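Local coordinates for protein enterochelin esterase (Salmonella enterica subsp. enterica serovar Typhimurium, PDB 3MGA) that probably hydrolyses the ester bonds of the siderophore ferric enterobactin, releasing its iron for use by the cell, at residues Gly30-Thr35 with Met154-Leu159; His63-Gln68 with Arg352-Phe357; Gly307-Gln312 with Leu343-Glu348; Gly314-Pro319 with Gln358-Leu363. One frame throughout, in Å; residues are numbered along the deposited sequence.

Contacts 1 and 2 involve the N-terminal domain, contacts 3 and 4 the esterase domain. Contact 1 joins the start of strand 32-39 in one N-terminal sheet to the loop just after strand 148-153 of the other. Its centre is about 28 Å from those of contacts 3 and 4, which come later. Contact 2 crosses the domain boundary to helix 354-367. Along the chain it alternates with contacts 1 and 4 and encloses contact 3. Contact 4 uses a later part of that helix, about 14 Å away between centres. Contact 3 pairs strands 308-312 and 344-350 and shares water 2 with contact 4. Strand 344-350 and helix 354-367 thus link sheet core, probable active-site region and domain interface.

Contact 1 (Gly30-Thr35 with Met154-Leu159); sequences GNYRVT and MPDAPL
Tyr32 and Val34 meet Met154 and Pro155 through apolar and aromatic contacts. Met154 is present as selenomethionine. Met154 SE lies 3.7 Å from Val34 CG2 and 3.8 Å from Tyr32 CB. Val34 and Met154 reach toward each other tip to tip, whereas Tyr32 and Met154 slide past one another in opposite directions. The bend of Met154 at chi2 (-57°) sets SE beside these two atoms. A further bend at chi3 places CE, which also lies near Val34 CG2.

Two contacts involve the ring of Tyr32. Met154 SE stands obliquely to it, 4.4 Å from the centroid, as a Met-aromatic contact. Pro155 CD sits over one face, 4.1 Å from the centroid, in a CH-pi contact. Strand 32-39 belongs to one four-stranded antiparallel sheet and Met154 directly follows strand 148-153 of the other. The contact thus ties the two sheets together, consistent with the immunoglobulin-like sandwich of the E-set clan. Trp24 of the adjacent strand 23-26 also touches Val34, Met154 and Pro155.

The hydroxyl oxygen makes van der Waals contact with the proline ring, Tyr32 OH to Pro155 CG at 3.5 Å. Within its own segment, a type I turn from Met154 to Ala157 is closed by Ala157 N to Met154 O at 3.1 Å.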
loop_
_atom_site.group_PDB
_atom_site.type_symbol
_atom_site.label_atom_id
_atom_site.label_comp_id
_atom_site.label_asym_id
_atom_site.label_seq_id
_atom_site.Cartn_x
_atom_site.Cartn_y
_atom_site.Cartn_z
ATOM N N GLY A 30 -2.062 -20.281 18.220
ATOM C CA GLY A 30 -2.769 -19.923 16.989
ATOM C C GLY A 30 -1.892 -19.130 16.034
ATOM O O GLY A 30 -2.278 -18.864 14.896
ATOM N N ASN A 31 -0.713 -18.737 16.514
ATOM C CA ASN A 31 0.257 -18.003 15.720
ATOM C C ASN A 31 1.178 -18.967 15.003
ATOM O O ASN A 31 1.075 -20.176 15.194
ATOM C CB ASN A 31 1.048 -17.046 16.607
ATOM C CG ASN A 31 0.189 -15.936 17.148
ATOM O OD1 ASN A 31 -0.680 -15.423 16.444
ATOM N ND2 ASN A 31 0.426 -15.547 18.399
ATOM N N TYR A 32 2.083 -18.428 14.194
ATOM C CA TYR A 32 2.986 -19.240 13.399
ATOM C C TYR A 32 4.471 -18.951 13.604
ATOM O O TYR A 32 4.882 -17.800 13.719
ATOM C CB TYR A 32 2.649 -19.037 11.898
ATOM C CG TYR A 32 1.306 -19.599 11.487
ATOM C CD1 TYR A 32 0.128 -18.893 11.717
ATOM C CD2 TYR A 32 1.211 -20.839 10.875
ATOM C CE1 TYR A 32 -1.100 -19.413 11.355
ATOM C CE2 TYR A 32 -0.015 -21.363 10.506
ATOM C CZ TYR A 32 -1.169 -20.648 10.747
ATOM O OH TYR A 32 -2.400 -21.167 10.393
ATOM N N ARG A 33 5.265 -20.015 13.652
ATOM C CA ARG A 33 6.720 -19.909 13.735
ATOM C C ARG A 33 7.147 -19.985 12.264
ATOM O O ARG A 33 7.099 -21.054 11.655
ATOM C CB ARG A 33 7.332 -21.071 14.534
ATOM C CG ARG A 33 8.876 -21.141 14.490
ATOM C CD ARG A 33 9.666 -20.349 15.574
ATOM N NE ARG A 33 9.134 -19.036 15.955
ATOM C CZ ARG A 33 9.827 -18.106 16.621
ATOM N NH1 ARG A 33 9.257 -16.951 16.944
ATOM N NH2 ARG A 33 11.096 -18.306 16.948
ATOM N N VAL A 34 7.545 -18.854 11.696
ATOM C CA VAL A 34 7.935 -18.797 10.291
ATOM C C VAL A 34 9.456 -18.723 10.129
ATOM O O VAL A 34 10.109 -17.891 10.751
ATOM C CB VAL A 34 7.282 -17.590 9.597
ATOM C CG1 VAL A 34 7.633 -17.572 8.118
ATOM C CG2 VAL A 34 5.766 -17.631 9.785
ATOM N N THR A 35 10.005 -19.594 9.282
ATOM C CA THR A 35 11.438 -19.646 9.039
ATOM C C THR A 35 11.786 -19.207 7.625
ATOM O O THR A 35 11.189 -19.670 6.653
ATOM C CB THR A 35 11.986 -21.079 9.246
ATOM O OG1 THR A 35 11.751 -21.487 10.596
ATOM C CG2 THR A 35 13.475 -21.140 8.963
HETATM N N MSE A 154 0.114 -15.705 5.490
HETATM C CA MSE A 154 -0.232 -16.788 6.404
HETATM C C MSE A 154 -1.556 -17.374 5.903
HETATM O O MSE A 154 -2.282 -16.707 5.170
HETATM C CB MSE A 154 -0.319 -16.305 7.844
HETATM C CG MSE A 154 1.026 -15.961 8.485
HETATM SE SE MSE A 154 2.346 -17.421 8.498
HETATM C CE MSE A 154 3.245 -17.185 6.791
ATOM N N PRO A 155 -1.869 -18.621 6.295
ATOM C CA PRO A 155 -3.051 -19.325 5.798
ATOM C C PRO A 155 -4.400 -18.648 5.969
ATOM O O PRO A 155 -5.308 -18.927 5.210
ATOM C CB PRO A 155 -3.021 -20.641 6.586
ATOM C CG PRO A 155 -1.596 -20.814 6.963
ATOM C CD PRO A 155 -1.124 -19.445 7.261
ATOM N N ASP A 156 -4.534 -17.770 6.953
ATOM C CA ASP A 156 -5.806 -17.113 7.197
ATOM C C ASP A 156 -5.844 -15.652 6.755
ATOM O O ASP A 156 -6.720 -14.896 7.180
ATOM C CB ASP A 156 -6.188 -17.271 8.668
ATOM C CG ASP A 156 -6.482 -18.720 9.039
ATOM O OD1 ASP A 156 -7.115 -19.429 8.226
ATOM O OD2 ASP A 156 -6.110 -19.141 10.157
ATOM N N ALA A 157 -4.903 -15.262 5.894
ATOM C CA ALA A 157 -4.887 -13.915 5.346
ATOM C C ALA A 157 -6.184 -13.798 4.559
ATOM O O ALA A 157 -6.512 -14.698 3.789
ATOM C CB ALA A 157 -3.688 -13.719 4.434
ATOM N N PRO A 158 -6.931 -12.702 4.739
ATOM C CA PRO A 158 -8.223 -12.603 4.033
ATOM C C PRO A 158 -8.083 -12.578 2.515
ATOM O O PRO A 158 -7.062 -12.136 1.992
ATOM C CB PRO A 158 -8.795 -11.277 4.546
ATOM C CG PRO A 158 -7.575 -10.458 4.840
ATOM C CD PRO A 158 -6.567 -11.437 5.397
ATOM N N LEU A 159 -9.097 -13.063 1.812
ATOM C CA LEU A 159 -9.054 -13.064 0.359
ATOM C C LEU A 159 -8.931 -11.626 -0.170
ATOM O O LEU A 159 -9.472 -10.690 0.425
ATOM C CB LEU A 159 -10.302 -13.736 -0.231
ATOM C CG LEU A 159 -10.508 -15.238 0.009
ATOM C CD1 LEU A 159 -11.851 -15.705 -0.611
ATOM C CD2 LEU A 159 -9.345 -16.060 -0.549
#

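Contact 2 (His63-Gln68 with Arg352-Phe357); sequences HHQNAQ and REPIVF
His64 and Gln65 of the N-terminal domain pack against Arg352 and Pro354, where the esterase domain begins helix 354-367 with Glu353 at the N-cap position. The direct contacts are van der Waals in kind. His64 CB lies 3.6 Å from Arg352 O, and His64 O lies 3.4 Å from Pro354 CD. The Gln65 chain bends at chi2 (-64°), which brings Gln65 OE1 to 3.2 Å from Arg352 CA and 3.6 Å from Arg352 CD, alongside the base of the arginine chain.

The next shell fixes these groups. Asp62 OD1 accepts a hydrogen bond from His64 N. The His64 ring is flanked by His63 on one face, and it also meets the ring of His383, the planes about 20° apart. Glu353 holds that same His383 through OE2 to ND1, while its OE1 binds Ser313 OG and Gly350 N. An acidic residue gripping a histidine in this way is consistent with the acid-histidine pair of alpha/beta hydrolases, so the domain interface probably borders the active site. Water 1 spans the gap at the edge of the His64 ring, 3.3 Å from His64 ND1, and weakly accepts from Ile355 N at 3.2 Å.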
loop_
_atom_site.group_PDB
_atom_site.type_symbol
_atom_site.label_atom_id
_atom_site.label_comp_id
_atom_site.label_asym_id
_atom_site.label_seq_id
_atom_site.Cartn_x
_atom_site.Cartn_y
_atom_site.Cartn_z
ATOM N N HIS A 63 11.250 -0.014 10.952
ATOM C CA HIS A 63 11.076 1.110 11.862
ATOM C C HIS A 63 9.643 1.286 12.372
ATOM O O HIS A 63 9.434 1.960 13.380
ATOM C CB HIS A 63 11.502 2.399 11.169
ATOM C CG HIS A 63 10.612 2.785 10.030
ATOM N ND1 HIS A 63 9.542 3.641 10.183
ATOM C CD2 HIS A 63 10.618 2.418 8.729
ATOM C CE1 HIS A 63 8.934 3.793 9.020
ATOM N NE2 HIS A 63 9.568 3.060 8.121
ATOM N N HIS A 64 8.657 0.714 11.683
ATOM C CA HIS A 64 7.263 0.846 12.119
ATOM C C HIS A 64 7.020 0.181 13.481
ATOM O O HIS A 64 6.149 0.614 14.240
ATOM C CB HIS A 64 6.284 0.320 11.052
ATOM C CG HIS A 64 6.301 1.111 9.779
ATOM N ND1 HIS A 64 5.581 2.275 9.617
ATOM C CD2 HIS A 64 6.957 0.910 8.610
ATOM C CE1 HIS A 64 5.789 2.755 8.404
ATOM N NE2 HIS A 64 6.623 1.948 7.774
ATOM N N GLN A 65 7.789 -0.862 13.788
ATOM C CA GLN A 65 7.683 -1.544 15.081
ATOM C C GLN A 65 8.881 -1.206 15.966
ATOM O O GLN A 65 9.069 -1.838 17.006
ATOM C CB GLN A 65 7.637 -3.069 14.892
ATOM C CG GLN A 65 6.453 -3.588 14.104
ATOM C CD GLN A 65 5.123 -3.334 14.787
ATOM O OE1 GLN A 65 4.078 -3.337 14.143
ATOM N NE2 GLN A 65 5.157 -3.100 16.087
ATOM N N ASN A 66 9.678 -0.205 15.573
ATOM C CA ASN A 66 10.894 0.156 16.326
ATOM C C ASN A 66 11.666 -1.100 16.687
ATOM O O ASN A 66 12.161 -1.247 17.798
ATOM C CB ASN A 66 10.563 0.958 17.590
ATOM C CG ASN A 66 10.122 2.367 17.284
ATOM O OD1 ASN A 66 10.336 2.872 16.181
ATOM N ND2 ASN A 66 9.527 3.028 18.268
ATOM N N ALA A 67 11.754 -2.009 15.726
ATOM C CA ALA A 67 12.424 -3.274 15.936
ATOM C C ALA A 67 13.927 -3.142 15.794
ATOM O O ALA A 67 14.426 -2.334 15.000
ATOM C CB ALA A 67 11.893 -4.316 14.948
ATOM N N GLN A 68 14.647 -3.930 16.584
ATOM C CA GLN A 68 16.090 -3.959 16.503
ATOM C C GLN A 68 16.361 -4.704 15.198
ATOM O O GLN A 68 15.729 -5.730 14.944
ATOM C CB GLN A 68 16.690 -4.681 17.714
ATOM C CG GLN A 68 16.398 -3.974 19.047
ATOM C CD GLN A 68 16.846 -4.759 20.277
ATOM O OE1 GLN A 68 17.291 -5.902 20.179
ATOM N NE2 GLN A 68 16.708 -4.144 21.447
ATOM N N ARG A 352 0.146 -3.094 12.137
ATOM C CA ARG A 352 1.607 -3.139 12.058
ATOM C C ARG A 352 2.205 -1.772 11.661
ATOM O O ARG A 352 3.352 -1.690 11.235
ATOM C CB ARG A 352 2.068 -4.195 11.057
ATOM C CG ARG A 352 1.702 -5.639 11.380
ATOM C CD ARG A 352 2.431 -6.119 12.590
ATOM N NE ARG A 352 2.464 -7.576 12.706
ATOM C CZ ARG A 352 3.138 -8.225 13.655
ATOM N NH1 ARG A 352 3.823 -7.546 14.568
ATOM N NH2 ARG A 352 3.131 -9.553 13.698
ATOM N N GLU A 353 1.412 -0.712 11.764
ATOM C CA GLU A 353 1.880 0.657 11.502
ATOM C C GLU A 353 1.230 1.514 12.579
ATOM O O GLU A 353 0.325 2.303 12.285
ATOM C CB GLU A 353 1.536 1.127 10.082
ATOM C CG GLU A 353 0.083 0.876 9.648
ATOM C CD GLU A 353 -0.235 1.376 8.250
ATOM O OE1 GLU A 353 -1.340 1.063 7.761
ATOM O OE2 GLU A 353 0.608 2.066 7.631
ATOM N N PRO A 354 1.681 1.333 13.845
ATOM C CA PRO A 354 1.173 1.990 15.055
ATOM C C PRO A 354 0.882 3.468 14.919
ATOM O O PRO A 354 -0.230 3.899 15.220
ATOM C CB PRO A 354 2.301 1.778 16.075
ATOM C CG PRO A 354 2.939 0.538 15.676
ATOM C CD PRO A 354 2.771 0.395 14.174
ATOM N N ILE A 355 1.872 4.235 14.476
ATOM C CA ILE A 355 1.705 5.671 14.341
ATOM C C ILE A 355 0.526 5.959 13.423
ATOM O O ILE A 355 -0.404 6.675 13.800
ATOM C CB ILE A 355 2.989 6.361 13.826
ATOM C CG1 ILE A 355 4.125 6.199 14.846
ATOM C CG2 ILE A 355 2.743 7.842 13.585
ATOM C CD1 ILE A 355 5.421 6.918 14.469
ATOM N N VAL A 356 0.560 5.375 12.230
ATOM C CA VAL A 356 -0.504 5.566 11.254
ATOM C C VAL A 356 -1.832 5.040 11.793
ATOM O O VAL A 356 -2.850 5.714 11.700
ATOM C CB VAL A 356 -0.167 4.889 9.918
ATOM C CG1 VAL A 356 -1.361 4.961 8.949
ATOM C CG2 VAL A 356 1.077 5.526 9.309
ATOM N N PHE A 357 -1.808 3.846 12.378
ATOM C CA PHE A 357 -3.014 3.241 12.936
ATOM C C PHE A 357 -3.675 4.129 14.001
ATOM O O PHE A 357 -4.886 4.374 13.959
ATOM C CB PHE A 357 -2.684 1.877 13.524
ATOM C CG PHE A 357 -3.881 1.129 14.026
ATOM C CD1 PHE A 357 -4.694 0.433 13.148
ATOM C CD2 PHE A 357 -4.186 1.105 15.375
ATOM C CE1 PHE A 357 -5.796 -0.258 13.605
ATOM C CE2 PHE A 357 -5.283 0.408 15.833
ATOM C CZ PHE A 357 -6.087 -0.276 14.946
HETATM O O HOH W 1 3.854 3.610 12.044
#

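Contact 3 (Gly307-Gln312 with Leu343-Glu348); sequences GCVLSQ and LRIVLE
Gly307-Gln312 and Leu343-Glu348 pair as neighbouring parallel strands in the central sheet of the alpha/beta-hydrolase domain. They form the two strands of a beta-alpha-beta unit whose connection holds helix 328-335. Cys308 to Gln312 pair in register with Arg344 to Glu348. Five backbone hydrogen bonds join them. The first is Arg344 N to Gly307 O and the last Glu348 N to Ser311 O (2.8 Å), with Val309 N, Val346 N and Ser311 N donating in between. The short strand axes are 4.8 Å apart and only 4° from parallel.

Leu310 and Val346, bridge partners on the face toward helix 385-399, lie side by side and point the same way. Leu310 CD1 is tight against Val346 CG1 at 3.3 Å. On the other face Ser311 CB meets Leu347 CD1 at 3.8 Å, and Val309 and Ile345 pack on helix 290-301.

At the end of the pair Gln312 NE2 donates to Glu348 OE2 at 3.2 Å in a nearly straight bond, coming from above the carboxylate plane. Amide and carboxylate planes stand 84° apart. NE2 also donates to Trp388 O, and Gln312 OE1 takes a weak bond from Gln288 NE2. These partners are consistent with a single flip of the buried amide, though the OE1 bond is weak.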
loop_
_atom_site.group_PDB
_atom_site.type_symbol
_atom_site.label_atom_id
_atom_site.label_comp_id
_atom_site.label_asym_id
_atom_site.label_seq_id
_atom_site.Cartn_x
_atom_site.Cartn_y
_atom_site.Cartn_z
ATOM N N GLY A 307 -17.663 12.280 -3.652
ATOM C CA GLY A 307 -18.465 11.823 -2.523
ATOM C C GLY A 307 -17.986 10.559 -1.845
ATOM O O GLY A 307 -18.424 10.251 -0.737
ATOM N N CYS A 308 -17.087 9.827 -2.496
ATOM C CA CYS A 308 -16.573 8.578 -1.944
ATOM C C CYS A 308 -15.063 8.650 -1.742
ATOM O O CYS A 308 -14.314 8.945 -2.668
ATOM C CB CYS A 308 -16.929 7.413 -2.875
ATOM S SG CYS A 308 -18.709 7.292 -3.260
ATOM N N VAL A 309 -14.622 8.392 -0.519
ATOM C CA VAL A 309 -13.211 8.409 -0.190
ATOM C C VAL A 309 -12.740 7.017 0.232
ATOM O O VAL A 309 -13.454 6.282 0.927
ATOM C CB VAL A 309 -12.914 9.399 0.956
ATOM C CG1 VAL A 309 -11.487 9.245 1.444
ATOM C CG2 VAL A 309 -13.183 10.832 0.513
ATOM N N LEU A 310 -11.547 6.655 -0.238
ATOM C CA LEU A 310 -10.916 5.405 0.117
ATOM C C LEU A 310 -9.489 5.724 0.563
ATOM O O LEU A 310 -8.593 5.930 -0.265
ATOM C CB LEU A 310 -10.938 4.412 -1.046
ATOM C CG LEU A 310 -10.173 3.089 -0.831
ATOM C CD1 LEU A 310 -10.467 2.486 0.533
ATOM C CD2 LEU A 310 -10.461 2.075 -1.958
ATOM N N SER A 311 -9.300 5.805 1.878
ATOM C CA SER A 311 -7.996 6.073 2.453
ATOM C C SER A 311 -7.408 4.819 3.081
ATOM O O SER A 311 -7.985 4.250 4.017
ATOM C CB SER A 311 -8.069 7.163 3.506
ATOM O OG SER A 311 -6.790 7.338 4.109
ATOM N N GLN A 312 -6.260 4.400 2.559
ATOM C CA GLN A 312 -5.554 3.228 3.059
ATOM C C GLN A 312 -4.266 3.751 3.686
ATOM O O GLN A 312 -3.506 4.463 3.029
ATOM C CB GLN A 312 -5.230 2.259 1.915
ATOM C CG GLN A 312 -6.415 1.964 0.999
ATOM C CD GLN A 312 -6.126 0.897 -0.039
ATOM O OE1 GLN A 312 -6.137 1.172 -1.232
ATOM N NE2 GLN A 312 -5.829 -0.320 0.414
ATOM N N LEU A 343 -20.714 12.112 2.519
ATOM C CA LEU A 343 -19.591 11.316 2.052
ATOM C C LEU A 343 -19.660 9.891 2.557
ATOM O O LEU A 343 -20.159 9.638 3.649
ATOM C CB LEU A 343 -18.256 11.903 2.530
ATOM C CG LEU A 343 -17.831 13.308 2.103
ATOM C CD1 LEU A 343 -16.466 13.636 2.722
ATOM C CD2 LEU A 343 -17.777 13.421 0.597
ATOM N N ARG A 344 -19.169 8.963 1.745
ATOM C CA ARG A 344 -19.086 7.568 2.145
ATOM C C ARG A 344 -17.569 7.411 2.277
ATOM O O ARG A 344 -16.836 7.721 1.347
ATOM C CB ARG A 344 -19.679 6.615 1.105
ATOM C CG ARG A 344 -20.815 7.217 0.267
ATOM C CD ARG A 344 -21.857 6.206 -0.259
ATOM N NE ARG A 344 -21.453 4.792 -0.214
ATOM C CZ ARG A 344 -21.978 3.895 0.634
ATOM N NH1 ARG A 344 -22.963 4.242 1.472
ATOM N NH2 ARG A 344 -21.560 2.637 0.626
ATOM N N ILE A 345 -17.090 6.978 3.435
ATOM C CA ILE A 345 -15.652 6.890 3.648
ATOM C C ILE A 345 -15.182 5.532 4.137
ATOM O O ILE A 345 -15.728 4.989 5.095
ATOM C CB ILE A 345 -15.191 7.953 4.683
ATOM C CG1 ILE A 345 -15.695 9.348 4.298
ATOM C CG2 ILE A 345 -13.703 7.960 4.808
ATOM C CD1 ILE A 345 -15.301 10.425 5.273
ATOM N N VAL A 346 -14.200 4.976 3.432
ATOM C CA VAL A 346 -13.571 3.731 3.817
ATOM C C VAL A 346 -12.242 4.190 4.406
ATOM O O VAL A 346 -11.454 4.870 3.743
ATOM C CB VAL A 346 -13.333 2.784 2.637
ATOM C CG1 VAL A 346 -12.435 1.613 3.071
ATOM C CG2 VAL A 346 -14.654 2.282 2.073
ATOM N N LEU A 347 -12.012 3.852 5.664
ATOM C CA LEU A 347 -10.815 4.281 6.340
ATOM C C LEU A 347 -10.098 3.019 6.794
ATOM O O LEU A 347 -10.551 2.315 7.693
ATOM C CB LEU A 347 -11.214 5.200 7.498
ATOM C CG LEU A 347 -10.184 6.155 8.089
ATOM C CD1 LEU A 347 -9.593 7.047 7.010
ATOM C CD2 LEU A 347 -10.840 6.989 9.182
ATOM N N GLU A 348 -9.004 2.710 6.105
ATOM C CA GLU A 348 -8.221 1.520 6.383
ATOM C C GLU A 348 -6.837 1.851 6.914
ATOM O O GLU A 348 -6.223 2.844 6.511
ATOM C CB GLU A 348 -8.097 0.681 5.116
ATOM C CG GLU A 348 -7.035 -0.410 5.188
ATOM C CD GLU A 348 -6.822 -1.086 3.861
ATOM O OE1 GLU A 348 -7.831 -1.517 3.255
ATOM O OE2 GLU A 348 -5.646 -1.203 3.434
HETATM O O HOH W 2 -6.497 5.528 6.033
#

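Contact 4 (Gly314-Pro319 with Gln358-Leu363); sequences GSFWWP and QANQAL
Gly314 O is gripped by two donors, Asn360 ND2 from across the contact at 3.1 Å and Phe316 N, more weakly, from within its own turn. Asn360 ND2 arrives in the carbonyl plane on a lone pair, and the bond is bent to 149° at the hydrogen. The same ND2 also donates to Val356 O, one turn earlier in helix 354-367, so the amide is anchored at both N-H groups. Its other end receives water 2, which donates to Asn360 OD1 at 2.6 Å. Gly314 N in turn donates to this water at 2.8 Å. Water 2 also bonds Ser311 OG and donates to Glu348 O, with more acceptors in reach than protons.

Phe316 presents its edge to the amide. Phe316 CE2 is 3.3 Å from Asn360 OD1, and the ring and amide planes are 72° apart. Leu363 CD2 covers one ring face, though the model is too tight there for its exact spacing to be trusted. Phe316 CG is turned anti to its carbonyl carbon (chi1 -59°), which sets the ring with its face under Leu363 CD2 and its edge at Asn360. Leu296 of helix 290-301 and Leu347 also touch Phe316.

Ala359 CB packs against the backbone between Phe316 and Trp317, 4.1 Å from Trp317 N and 4.2 Å from Phe316 C. The turn is type I, from Ser315 to Trp318. Ser315 OG bonds Ser289 OG, and the Trp317 side chain lies about 4 Å from a glycerol that probably came from the crystallisation liquor. Ser289 sits in a GxSxG sequence, so this helix-backed loop probably borders the nucleophile elbow of an alpha/beta hydrolase.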
loop_
_atom_site.group_PDB
_atom_site.type_symbol
_atom_site.label_atom_id
_atom_site.label_comp_id
_atom_site.label_asym_id
_atom_site.label_seq_id
_atom_site.Cartn_x
_atom_site.Cartn_y
_atom_site.Cartn_z
ATOM N N GLY A 314 -3.764 6.122 5.662
ATOM C CA GLY A 314 -3.736 7.578 5.535
ATOM C C GLY A 314 -2.738 8.258 6.449
ATOM O O GLY A 314 -2.671 7.967 7.644
ATOM N N SER A 315 -1.952 9.166 5.876
ATOM C CA SER A 315 -0.943 9.901 6.630
ATOM C C SER A 315 -1.591 11.069 7.370
ATOM O O SER A 315 -1.289 12.229 7.104
ATOM C CB SER A 315 0.146 10.402 5.689
ATOM O OG SER A 315 0.773 9.312 5.034
ATOM N N PHE A 316 -2.477 10.745 8.311
ATOM C CA PHE A 316 -3.191 11.756 9.089
ATOM C C PHE A 316 -2.372 12.279 10.262
ATOM O O PHE A 316 -2.883 12.998 11.118
ATOM C CB PHE A 316 -4.559 11.237 9.524
ATOM C CG PHE A 316 -5.415 10.849 8.376
ATOM C CD1 PHE A 316 -5.952 11.828 7.547
ATOM C CD2 PHE A 316 -5.663 9.510 8.087
ATOM C CE1 PHE A 316 -6.729 11.483 6.463
ATOM C CE2 PHE A 316 -6.437 9.157 6.997
ATOM C CZ PHE A 316 -6.972 10.142 6.185
ATOM N N TRP A 317 -1.099 11.892 10.289
ATOM C CA TRP A 317 -0.141 12.386 11.270
ATOM C C TRP A 317 0.542 13.620 10.671
ATOM O O TRP A 317 1.215 14.362 11.376
ATOM C CB TRP A 317 0.896 11.313 11.633
ATOM C CG TRP A 317 1.485 10.589 10.446
ATOM C CD1 TRP A 317 1.160 9.334 10.018
ATOM C CD2 TRP A 317 2.458 11.085 9.519
ATOM N NE1 TRP A 317 1.884 9.010 8.902
ATOM C CE2 TRP A 317 2.685 10.069 8.569
ATOM C CE3 TRP A 317 3.167 12.289 9.401
ATOM C CZ2 TRP A 317 3.594 10.214 7.521
ATOM C CZ3 TRP A 317 4.071 12.431 8.355
ATOM C CH2 TRP A 317 4.276 11.398 7.433
ATOM N N TRP A 318 0.362 13.828 9.363
ATOM C CA TRP A 318 0.944 14.971 8.652
ATOM C C TRP A 318 0.456 16.253 9.317
ATOM O O TRP A 318 -0.675 16.291 9.811
ATOM C CB TRP A 318 0.524 14.936 7.174
ATOM C CG TRP A 318 1.122 16.030 6.297
ATOM C CD1 TRP A 318 2.368 16.039 5.737
ATOM C CD2 TRP A 318 0.481 17.240 5.863
ATOM N NE1 TRP A 318 2.551 17.188 5.003
ATOM C CE2 TRP A 318 1.409 17.941 5.061
ATOM C CE3 TRP A 318 -0.782 17.805 6.082
ATOM C CZ2 TRP A 318 1.114 19.172 4.476
ATOM C CZ3 TRP A 318 -1.073 19.031 5.500
ATOM C CH2 TRP A 318 -0.128 19.699 4.704
ATOM N N PRO A 319 1.288 17.317 9.322
ATOM C CA PRO A 319 2.639 17.433 8.743
ATOM C C PRO A 319 3.800 16.855 9.572
ATOM O O PRO A 319 4.885 16.627 9.026
ATOM C CB PRO A 319 2.811 18.943 8.575
ATOM C CG PRO A 319 2.001 19.527 9.673
ATOM C CD PRO A 319 0.826 18.602 9.879
ATOM N N GLN A 358 -2.887 4.600 14.959
ATOM C CA GLN A 358 -3.409 5.470 16.015
ATOM C C GLN A 358 -3.950 6.760 15.418
ATOM O O GLN A 358 -4.983 7.269 15.849
ATOM C CB GLN A 358 -2.328 5.776 17.052
ATOM C CG GLN A 358 -1.952 4.588 17.932
ATOM C CD GLN A 358 -0.807 4.900 18.890
ATOM O OE1 GLN A 358 -0.885 4.605 20.088
ATOM N NE2 GLN A 358 0.247 5.532 18.372
ATOM N N ALA A 359 -3.249 7.281 14.417
ATOM C CA ALA A 359 -3.669 8.501 13.755
ATOM C C ALA A 359 -5.038 8.288 13.098
ATOM O O ALA A 359 -5.912 9.150 13.178
ATOM C CB ALA A 359 -2.639 8.926 12.730
ATOM N N ASN A 360 -5.227 7.143 12.450
ATOM C CA ASN A 360 -6.517 6.861 11.813
ATOM C C ASN A 360 -7.666 6.655 12.793
ATOM O O ASN A 360 -8.813 6.955 12.464
ATOM C CB ASN A 360 -6.437 5.702 10.821
ATOM C CG ASN A 360 -5.838 6.115 9.493
ATOM O OD1 ASN A 360 -6.557 6.240 8.500
ATOM N ND2 ASN A 360 -4.537 6.381 9.475
ATOM N N GLN A 361 -7.362 6.152 13.991
ATOM C CA GLN A 361 -8.380 5.972 15.034
ATOM C C GLN A 361 -8.895 7.321 15.500
ATOM O O GLN A 361 -10.104 7.524 15.632
ATOM C CB GLN A 361 -7.825 5.215 16.239
ATOM C CG GLN A 361 -7.608 3.741 16.001
ATOM C CD GLN A 361 -7.093 3.035 17.238
ATOM O OE1 GLN A 361 -6.214 3.542 17.931
ATOM N NE2 GLN A 361 -7.622 1.842 17.509
ATOM N N ALA A 362 -7.971 8.237 15.765
ATOM C CA ALA A 362 -8.325 9.586 16.203
ATOM C C ALA A 362 -9.138 10.269 15.113
ATOM O O ALA A 362 -10.111 10.967 15.404
ATOM C CB ALA A 362 -7.079 10.397 16.524
ATOM N N LEU A 363 -8.741 10.065 13.856
ATOM C CA LEU A 363 -9.466 10.660 12.741
ATOM C C LEU A 363 -10.885 10.120 12.713
ATOM O O LEU A 363 -11.831 10.876 12.527
ATOM C CB LEU A 363 -8.774 10.384 11.403
ATOM C CG LEU A 363 -9.525 10.920 10.176
ATOM C CD1 LEU A 363 -9.840 12.409 10.337
ATOM C CD2 LEU A 363 -8.748 10.670 8.918
HETATM O O HOH W 2 -6.497 5.528 6.033
#